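Local coordinates for protein apicoplast TIC22, putative (Plasmodium falciparum 3D7, PDB 4E6Z) that probably acts as a chaperone required for protein import into the apicoplast, the relict plastid of the malaria parasite, as a Tic22-family protein, at residues P78-T83 with K265-L270; V194-N199 with I210-D215. All blocks are in the same frame, centred on the assembly; numbering follows the deposited sequence.

Interaction 1: residues P78-T83 with K265-L270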
ATOM      1  N   PRO A  78       5.328  -0.940  -3.729  1.00 41.72           N
ATOM      2  CA  PRO A  78       4.899  -0.166  -4.898  1.00 42.40           C
ATOM      3  C   PRO A  78       3.721   0.740  -4.570  1.00 43.92           C
ATOM      4  O   PRO A  78       2.872   0.372  -3.757  1.00 36.65           O
ATOM      5  CB  PRO A  78       4.450  -1.247  -5.893  1.00 36.14           C
ATOM      6  CG  PRO A  78       5.043  -2.527  -5.387  1.00 39.72           C
ATOM      7  CD  PRO A  78       5.068  -2.379  -3.903  1.00 41.07           C
ATOM      8  N   VAL A  79       3.686   1.915  -5.190  1.00 37.22           N
ATOM      9  CA  VAL A  79       2.543   2.818  -5.106  1.00 34.55           C
ATOM     10  C   VAL A  79       2.203   3.292  -6.518  1.00 43.83           C
ATOM     11  O   VAL A  79       3.098   3.513  -7.342  1.00 37.21           O
ATOM     12  CB  VAL A  79       2.839   4.033  -4.213  1.00 39.20           C
ATOM     13  CG1 VAL A  79       1.660   5.016  -4.231  1.00 35.58           C
ATOM     14  CG2 VAL A  79       3.155   3.582  -2.802  1.00 42.42           C
ATOM     15  N   PHE A  80       0.914   3.446  -6.801  1.00 38.51           N
ATOM     16  CA  PHE A  80       0.478   3.723  -8.163  1.00 37.88           C
ATOM     17  C   PHE A  80      -0.278   5.034  -8.302  1.00 35.92           C
ATOM     18  O   PHE A  80      -1.106   5.382  -7.465  1.00 36.91           O
ATOM     19  CB  PHE A  80      -0.356   2.560  -8.701  1.00 28.62           C
ATOM     20  CG  PHE A  80       0.368   1.250  -8.680  1.00 34.40           C
ATOM     21  CD1 PHE A  80       1.094   0.823  -9.780  1.00 34.67           C
ATOM     22  CD2 PHE A  80       0.347   0.453  -7.545  1.00 36.34           C
ATOM     23  CE1 PHE A  80       1.776  -0.384  -9.753  1.00 45.00           C
ATOM     24  CE2 PHE A  80       1.025  -0.748  -7.511  1.00 30.78           C
ATOM     25  CZ  PHE A  80       1.738  -1.171  -8.618  1.00 39.01           C
ATOM     26  N   LEU A  81       0.030   5.760  -9.372  1.00 43.58           N
ATOM     27  CA  LEU A  81      -0.654   7.006  -9.681  1.00 40.09           C
ATOM     28  C   LEU A  81      -1.144   6.991 -11.119  1.00 30.99           C
ATOM     29  O   LEU A  81      -0.655   6.226 -11.949  1.00 38.00           O
ATOM     30  CB  LEU A  81       0.271   8.204  -9.470  1.00 42.28           C
ATOM     31  CG  LEU A  81       0.787   8.529  -8.069  1.00 51.76           C
ATOM     32  CD1 LEU A  81       2.030   7.722  -7.775  1.00 54.74           C
ATOM     33  CD2 LEU A  81       1.099  10.007  -7.954  1.00 65.91           C
ATOM     34  N   ILE A  82      -2.120   7.835 -11.414  1.00 35.79           N
ATOM     35  CA  ILE A  82      -2.567   8.013 -12.784  1.00 35.22           C
ATOM     36  C   ILE A  82      -1.930   9.301 -13.297  1.00 39.36           C
ATOM     37  O   ILE A  82      -1.971  10.332 -12.629  1.00 36.59           O
ATOM     38  CB  ILE A  82      -4.107   8.060 -12.893  1.00 39.54           C
ATOM     39  CG1 ILE A  82      -4.710   6.687 -12.583  1.00 41.47           C
ATOM     40  CG2 ILE A  82      -4.530   8.487 -14.290  1.00 38.61           C
ATOM     41  CD1 ILE A  82      -4.507   6.223 -11.166  1.00 50.72           C
ATOM     42  N   THR A  83      -1.307   9.235 -14.465  1.00 40.34           N
ATOM     43  CA  THR A  83      -0.574  10.383 -14.980  1.00 42.51           C
ATOM     44  C   THR A  83      -0.821  10.572 -16.462  1.00 43.27           C
ATOM     45  O   THR A  83      -1.379   9.693 -17.122  1.00 40.49           O
ATOM     46  CB  THR A  83       0.947  10.208 -14.782  1.00 43.25           C
ATOM     47  OG1 THR A  83       1.429   9.170 -15.646  1.00 40.86           O
ATOM     48  CG2 THR A  83       1.273   9.855 -13.334  1.00 37.76           C
ATOM     49  N   LYS A 265       3.849  -7.997  -9.011  1.00 50.04           N
ATOM     50  CA  LYS A 265       3.667  -8.656 -10.296  1.00 58.35           C
ATOM     51  C   LYS A 265       3.213  -7.651 -11.357  1.00 66.63           C
ATOM     52  O   LYS A 265       3.536  -7.788 -12.537  1.00 65.87           O
ATOM     53  CB  LYS A 265       2.629  -9.766 -10.146  1.00 67.16           C
ATOM     54  CG  LYS A 265       2.916 -11.031 -10.927  1.00 79.30           C
ATOM     55  CD  LYS A 265       2.292 -12.229 -10.226  1.00 86.24           C
ATOM     56  CE  LYS A 265       0.874 -11.916  -9.761  1.00 85.70           C
ATOM     57  NZ  LYS A 265       0.333 -12.970  -8.855  1.00 89.36           N
ATOM     58  N   TYR A 266       2.468  -6.638 -10.924  1.00 64.56           N
ATOM     59  CA  TYR A 266       1.908  -5.630 -11.822  1.00 56.37           C
ATOM     60  C   TYR A 266       2.987  -4.738 -12.425  1.00 59.07           C
ATOM     61  O   TYR A 266       2.797  -4.158 -13.494  1.00 58.90           O
ATOM     62  CB  TYR A 266       0.877  -4.773 -11.081  1.00 53.83           C
ATOM     63  CG  TYR A 266       0.038  -3.902 -11.983  1.00 59.12           C
ATOM     64  CD1 TYR A 266       0.445  -2.618 -12.318  1.00 56.70           C
ATOM     65  CD2 TYR A 266      -1.166  -4.362 -12.499  1.00 60.78           C
ATOM     66  CE1 TYR A 266      -0.319  -1.821 -13.144  1.00 58.71           C
ATOM     67  CE2 TYR A 266      -1.938  -3.572 -13.325  1.00 57.38           C
ATOM     68  CZ  TYR A 266      -1.509  -2.301 -13.644  1.00 60.28           C
ATOM     69  OH  TYR A 266      -2.271  -1.508 -14.464  1.00 60.81           O
ATOM     70  N   LEU A 267       4.119  -4.628 -11.737  1.00 62.73           N
ATOM     71  CA  LEU A 267       5.234  -3.827 -12.230  1.00 63.25           C
ATOM     72  C   LEU A 267       5.781  -4.398 -13.531  1.00 62.05           C
ATOM     73  O   LEU A 267       6.325  -3.665 -14.357  1.00 58.10           O
ATOM     74  CB  LEU A 267       6.348  -3.753 -11.187  1.00 66.14           C
ATOM     75  CG  LEU A 267       5.986  -3.129  -9.840  1.00 65.92           C
ATOM     76  CD1 LEU A 267       7.191  -3.136  -8.908  1.00 66.82           C
ATOM     77  CD2 LEU A 267       5.463  -1.727 -10.036  1.00 57.51           C
ATOM     78  N   ASP A 268       5.644  -5.709 -13.708  1.00 64.75           N
ATOM     79  CA  ASP A 268       6.071  -6.355 -14.943  1.00 68.26           C
ATOM     80  C   ASP A 268       5.244  -5.858 -16.123  1.00 73.74           C
ATOM     81  O   ASP A 268       5.769  -5.661 -17.215  1.00 78.09           O
ATOM     82  CB  ASP A 268       5.961  -7.878 -14.836  1.00 75.52           C
ATOM     83  CG  ASP A 268       6.954  -8.471 -13.855  1.00 82.73           C
ATOM     84  OD1 ASP A 268       7.876  -7.746 -13.424  1.00 79.53           O
ATOM     85  OD2 ASP A 268       6.814  -9.667 -13.517  1.00 88.78           O
ATOM     86  N   LYS A 269       3.949  -5.652 -15.896  1.00 72.29           N
ATOM     87  CA  LYS A 269       3.045  -5.197 -16.952  1.00 73.98           C
ATOM     88  C   LYS A 269       3.380  -3.791 -17.444  1.00 68.63           C
ATOM     89  O   LYS A 269       3.392  -3.530 -18.646  1.00 72.02           O
ATOM     90  CB  LYS A 269       1.590  -5.242 -16.481  1.00 79.54           C
ATOM     91  CG  LYS A 269       0.620  -4.574 -17.447  1.00 79.28           C
ATOM     92  CD  LYS A 269      -0.810  -4.603 -16.934  1.00 73.36           C
ATOM     93  CE  LYS A 269      -1.741  -3.858 -17.883  1.00 80.23           C
ATOM     94  NZ  LYS A 269      -3.163  -3.915 -17.443  1.00 83.22           N
ATOM     95  N   LEU A 270       3.643  -2.888 -16.507  1.00 64.64           N
ATOM     96  CA  LEU A 270       3.941  -1.501 -16.836  1.00 62.50           C
ATOM     97  C   LEU A 270       5.195  -1.366 -17.691  1.00 77.00           C
ATOM     98  O   LEU A 270       5.276  -0.495 -18.556  1.00 84.64           O
ATOM     99  CB  LEU A 270       4.095  -0.675 -15.559  1.00 54.35           C
ATOM    100  CG  LEU A 270       2.820  -0.473 -14.740  1.00 52.52           C
ATOM    101  CD1 LEU A 270       3.097   0.386 -13.518  1.00 45.43           C
ATOM    102  CD2 LEU A 270       1.732   0.154 -15.603  1.00 56.35           C
TER
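Pro78 and Phe80 on strand 78-83 meet Tyr266, Leu267 and Leu270 on helix 261-272, the short segment axes coming no closer than 10.3 Å and their N-to-C directions lying 46° apart, so that side chains alone bridge the gap. Phe80 does most of the bridging. With CG anti to its own carbonyl carbon (chi1 -58°), its ring reaches out from the strand and delivers CE1 among three helix residues. CE1 comes within 3.7 Å of Tyr266 CD1, and the two rings form an oblique aromatic pair, centroids 5.5 Å apart and planes at 87°. Leu267 CD2 approaches the same phenyl ring obliquely, 3.9 Å from Phe80 CE1 and almost as near to CZ. Leu270 instead brings CD1 up to the ring edge near its plane, 4.1 Å from Phe80 CE1. The other methyl of Leu267, CD1, touches Pro78 CG at 4.2 Å, the two side chains crossing at about a right angle, so this forked leucine spans both strand residues. The phenol of Tyr266 finds its polar partner beyond the contact, its OH bonding to Glu110 OE2, while Pro106 touches both aromatic side chains. Every touch between strand and helix is thus carbon on carbon, 171 Å² in all, implying that a small, largely buried hydrophobic junction joins them by shape and dispersion, without directional polar bonds.

Interaction 2: residues V194-N199 with I210-D215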
ATOM      1  N   VAL A 194      -2.399  -3.524   7.554  1.00 41.54           N
ATOM      2  CA  VAL A 194      -1.473  -4.589   7.199  1.00 46.16           C
ATOM      3  C   VAL A 194      -1.801  -5.764   8.114  1.00 44.34           C
ATOM      4  O   VAL A 194      -2.282  -5.566   9.229  1.00 40.54           O
ATOM      5  CB  VAL A 194       0.007  -4.166   7.339  1.00 43.21           C
ATOM      6  CG1 VAL A 194       0.413  -3.265   6.173  1.00 44.61           C
ATOM      7  CG2 VAL A 194       0.238  -3.461   8.661  1.00 40.39           C
ATOM      8  N   PHE A 195      -1.563  -6.979   7.634  1.00 42.87           N
ATOM      9  CA  PHE A 195      -1.956  -8.182   8.359  1.00 43.87           C
ATOM     10  C   PHE A 195      -0.748  -8.974   8.853  1.00 42.24           C
ATOM     11  O   PHE A 195       0.288  -9.020   8.191  1.00 46.68           O
ATOM     12  CB  PHE A 195      -2.817  -9.075   7.461  1.00 41.52           C
ATOM     13  CG  PHE A 195      -3.999  -8.369   6.856  1.00 43.78           C
ATOM     14  CD1 PHE A 195      -5.237  -8.397   7.482  1.00 48.07           C
ATOM     15  CD2 PHE A 195      -3.874  -7.679   5.661  1.00 45.07           C
ATOM     16  CE1 PHE A 195      -6.324  -7.744   6.927  1.00 49.74           C
ATOM     17  CE2 PHE A 195      -4.959  -7.029   5.098  1.00 43.35           C
ATOM     18  CZ  PHE A 195      -6.186  -7.063   5.731  1.00 42.04           C
ATOM     19  N   TYR A 196      -0.884  -9.601  10.018  1.00 52.29           N
ATOM     20  CA  TYR A 196       0.160 -10.498  10.509  1.00 50.19           C
ATOM     21  C   TYR A 196      -0.412 -11.630  11.359  1.00 55.35           C
ATOM     22  O   TYR A 196      -1.545 -11.552  11.835  1.00 51.35           O
ATOM     23  CB  TYR A 196       1.235  -9.728  11.284  1.00 45.33           C
ATOM     24  CG  TYR A 196       0.877  -9.420  12.719  1.00 55.79           C
ATOM     25  CD1 TYR A 196       1.377 -10.196  13.758  1.00 65.37           C
ATOM     26  CD2 TYR A 196       0.048  -8.356  13.037  1.00 61.28           C
ATOM     27  CE1 TYR A 196       1.056  -9.924  15.075  1.00 71.73           C
ATOM     28  CE2 TYR A 196      -0.280  -8.074  14.351  1.00 70.82           C
ATOM     29  CZ  TYR A 196       0.226  -8.860  15.367  1.00 76.69           C
ATOM     30  OH  TYR A 196      -0.099  -8.579  16.675  1.00 83.24           O
ATOM     31  N   ALA A 197       0.383 -12.681  11.538  1.00 63.85           N
ATOM     32  CA  ALA A 197      -0.019 -13.834  12.336  1.00 59.73           C
ATOM     33  C   ALA A 197       0.885 -13.996  13.553  1.00 53.40           C
ATOM     34  O   ALA A 197       2.098 -13.778  13.476  1.00 44.51           O
ATOM     35  CB  ALA A 197      -0.008 -15.096  11.489  1.00 58.92           C
ATOM     36  N   GLU A 198       0.281 -14.391  14.669  1.00 73.07           N
ATOM     37  CA  GLU A 198       0.971 -14.508  15.954  1.00 80.67           C
ATOM     38  C   GLU A 198       2.251 -15.339  15.920  1.00 79.78           C
ATOM     39  O   GLU A 198       3.310 -14.891  16.368  1.00 80.84           O
ATOM     40  CB  GLU A 198       0.022 -15.103  16.995  1.00 83.56           C
ATOM     41  CG  GLU A 198      -1.196 -14.250  17.286  1.00 93.08           C
ATOM     42  CD  GLU A 198      -0.895 -13.095  18.222  1.00101.98           C
ATOM     43  OE1 GLU A 198       0.001 -12.282  17.908  1.00102.83           O
ATOM     44  OE2 GLU A 198      -1.563 -13.001  19.275  1.00104.99           O
ATOM     45  N   ASN A 199       2.148 -16.555  15.402  1.00 71.96           N
ATOM     46  CA  ASN A 199       3.247 -17.509  15.505  1.00 70.13           C
ATOM     47  C   ASN A 199       4.012 -17.699  14.201  1.00 61.95           C
ATOM     48  O   ASN A 199       4.595 -18.755  13.961  1.00 60.50           O
ATOM     49  CB  ASN A 199       2.717 -18.853  16.009  1.00 74.19           C
ATOM     50  CG  ASN A 199       2.117 -18.756  17.402  1.00 71.73           C
ATOM     51  OD1 ASN A 199       2.829 -18.535  18.382  1.00 68.54           O
ATOM     52  ND2 ASN A 199       0.801 -18.916  17.495  1.00 61.93           N
ATOM     53  N   ILE A 210       8.939 -10.662  12.113  1.00 55.42           N
ATOM     54  CA  ILE A 210       7.543 -10.964  11.832  1.00 53.35           C
ATOM     55  C   ILE A 210       7.116 -10.357  10.500  1.00 55.26           C
ATOM     56  O   ILE A 210       7.264  -9.154  10.285  1.00 54.84           O
ATOM     57  CB  ILE A 210       6.612 -10.457  12.953  1.00 53.53           C
ATOM     58  CG1 ILE A 210       6.827 -11.271  14.230  1.00 62.26           C
ATOM     59  CG2 ILE A 210       5.146 -10.519  12.507  1.00 43.54           C
ATOM     60  CD1 ILE A 210       5.927 -10.866  15.374  1.00 65.11           C
ATOM     61  N   PRO A 211       6.586 -11.195   9.598  1.00 54.34           N
ATOM     62  CA  PRO A 211       6.137 -10.743   8.279  1.00 47.84           C
ATOM     63  C   PRO A 211       4.873  -9.900   8.400  1.00 52.15           C
ATOM     64  O   PRO A 211       3.937 -10.292   9.097  1.00 47.48           O
ATOM     65  CB  PRO A 211       5.819 -12.051   7.542  1.00 45.00           C
ATOM     66  CG  PRO A 211       6.377 -13.151   8.395  1.00 49.69           C
ATOM     67  CD  PRO A 211       6.364 -12.636   9.789  1.00 53.02           C
ATOM     68  N   LEU A 212       4.856  -8.757   7.724  1.00 48.19           N
ATOM     69  CA  LEU A 212       3.725  -7.843   7.760  1.00 48.70           C
ATOM     70  C   LEU A 212       3.154  -7.732   6.354  1.00 49.04           C
ATOM     71  O   LEU A 212       3.769  -7.125   5.478  1.00 43.41           O
ATOM     72  CB  LEU A 212       4.193  -6.471   8.234  1.00 57.48           C
ATOM     73  CG  LEU A 212       3.488  -5.858   9.436  1.00 60.89           C
ATOM     74  CD1 LEU A 212       3.240  -6.904  10.503  1.00 64.87           C
ATOM     75  CD2 LEU A 212       4.326  -4.717   9.973  1.00 61.01           C
ATOM     76  N   PHE A 213       1.980  -8.319   6.139  1.00 38.44           N
ATOM     77  CA  PHE A 213       1.440  -8.457   4.792  1.00 36.91           C
ATOM     78  C   PHE A 213       0.428  -7.381   4.447  1.00 42.24           C
ATOM     79  O   PHE A 213      -0.475  -7.095   5.232  1.00 44.28           O
ATOM     80  CB  PHE A 213       0.789  -9.830   4.608  1.00 37.48           C
ATOM     81  CG  PHE A 213       1.729 -10.976   4.814  1.00 43.01           C
ATOM     82  CD1 PHE A 213       2.412 -11.531   3.745  1.00 43.46           C
ATOM     83  CD2 PHE A 213       1.931 -11.501   6.079  1.00 46.01           C
ATOM     84  CE1 PHE A 213       3.280 -12.592   3.936  1.00 47.18           C
ATOM     85  CE2 PHE A 213       2.792 -12.557   6.276  1.00 41.29           C
ATOM     86  CZ  PHE A 213       3.470 -13.105   5.204  1.00 42.74           C
ATOM     87  N   PHE A 214       0.578  -6.796   3.262  1.00 40.99           N
ATOM     88  CA  PHE A 214      -0.425  -5.873   2.751  1.00 40.24           C
ATOM     89  C   PHE A 214      -1.658  -6.634   2.277  1.00 40.59           C
ATOM     90  O   PHE A 214      -2.782  -6.186   2.478  1.00 40.45           O
ATOM     91  CB  PHE A 214       0.147  -4.980   1.642  1.00 37.88           C
ATOM     92  CG  PHE A 214       0.912  -3.800   2.165  1.00 41.86           C
ATOM     93  CD1 PHE A 214       0.281  -2.585   2.376  1.00 41.79           C
ATOM     94  CD2 PHE A 214       2.257  -3.912   2.475  1.00 41.09           C
ATOM     95  CE1 PHE A 214       0.981  -1.496   2.872  1.00 40.44           C
ATOM     96  CE2 PHE A 214       2.962  -2.831   2.972  1.00 36.79           C
ATOM     97  CZ  PHE A 214       2.323  -1.623   3.174  1.00 38.21           C
ATOM     98  N   ASP A 215      -1.441  -7.792   1.660  1.00 42.43           N
ATOM     99  CA  ASP A 215      -2.545  -8.644   1.233  1.00 42.92           C
ATOM    100  C   ASP A 215      -2.814  -9.776   2.221  1.00 47.11           C
ATOM    101  O   ASP A 215      -1.925 -10.571   2.530  1.00 44.71           O
ATOM    102  CB  ASP A 215      -2.289  -9.212  -0.165  1.00 50.26           C
ATOM    103  CG  ASP A 215      -2.462  -8.170  -1.260  1.00 59.35           C
ATOM    104  OD1 ASP A 215      -2.458  -6.961  -0.938  1.00 56.91           O
ATOM    105  OD2 ASP A 215      -2.603  -8.561  -2.439  1.00 64.05           O
TER
HETATM  106  O   HOH W   1       2.840 -12.758  10.442  1.00 45.44           O
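Phe195 and Phe213 face each other as an antiparallel hydrogen-bonded pair in the hairpin of strands 193-203 and 208-213. Phe195 N gives its hydrogen to Phe213 O at 2.6 Å, and Phe213 N returns one to Phe195 O at 2.8 Å, both bonds nearly straight. Where the backbones diverge beyond this single bridge, water 1 accepts from Ala197 N and donates to Pro211 O.

Val194 can be followed outward. Its CB lies 3.6 Å from Phe213 O, beside the backbone bond. From there the two methyls part. CG1, anti to the carbonyl carbon (chi1 -76°), sits over the centre of one face of the Phe214 ring, 3.7 Å from the centroid and 9° off the normal, a well-centred CH-pi contact. CG2 turns instead to Leu212, meeting its CG at 4.1 Å. Leu212 CD1 in turn reaches Tyr196 CB, 3.6 Å away, the two side chains running alongside each other. Tyr196 CD1 then meets Ile210 CG2 at 4.0 Å, extending the apolar row along the hairpin. The Phe195 ring presents its edge to Phe214 O.

The pair of strands fills the middle of a four-stranded mixed sheet: strand 238-242 flanks 193-203 and strand 255-258 flanks 208-213. Met243 and Leu246 of helix 243-247 cover Val194, while Asp215 OD2, just before helix 216-227, is hydrogen-bonded to Ser260 OG.

In the fold
From the modelled N terminus the chain soon enters strand 78-83, which pairs with strand 129-134 and is met much later by helix 261-272 near the C terminus; interaction 1 thus closes a loop with 181 residues between its segments. Interaction 2 lies wholly within that loop and closes a much shorter one, with ten residues between 194-199 and 210-215, so the contacts nest and do not cross. The centres of interactions 1 and 2 are about 23 Å apart, on opposite sides of the chain's centre, and the nearest atoms of interactions 1 and 2 stay about 7 Å apart. Interaction 1 ties the C-terminal helix back to the sheet strand nearest the N terminus, whereas interaction 2 holds together the central hairpin of the four-stranded sheet.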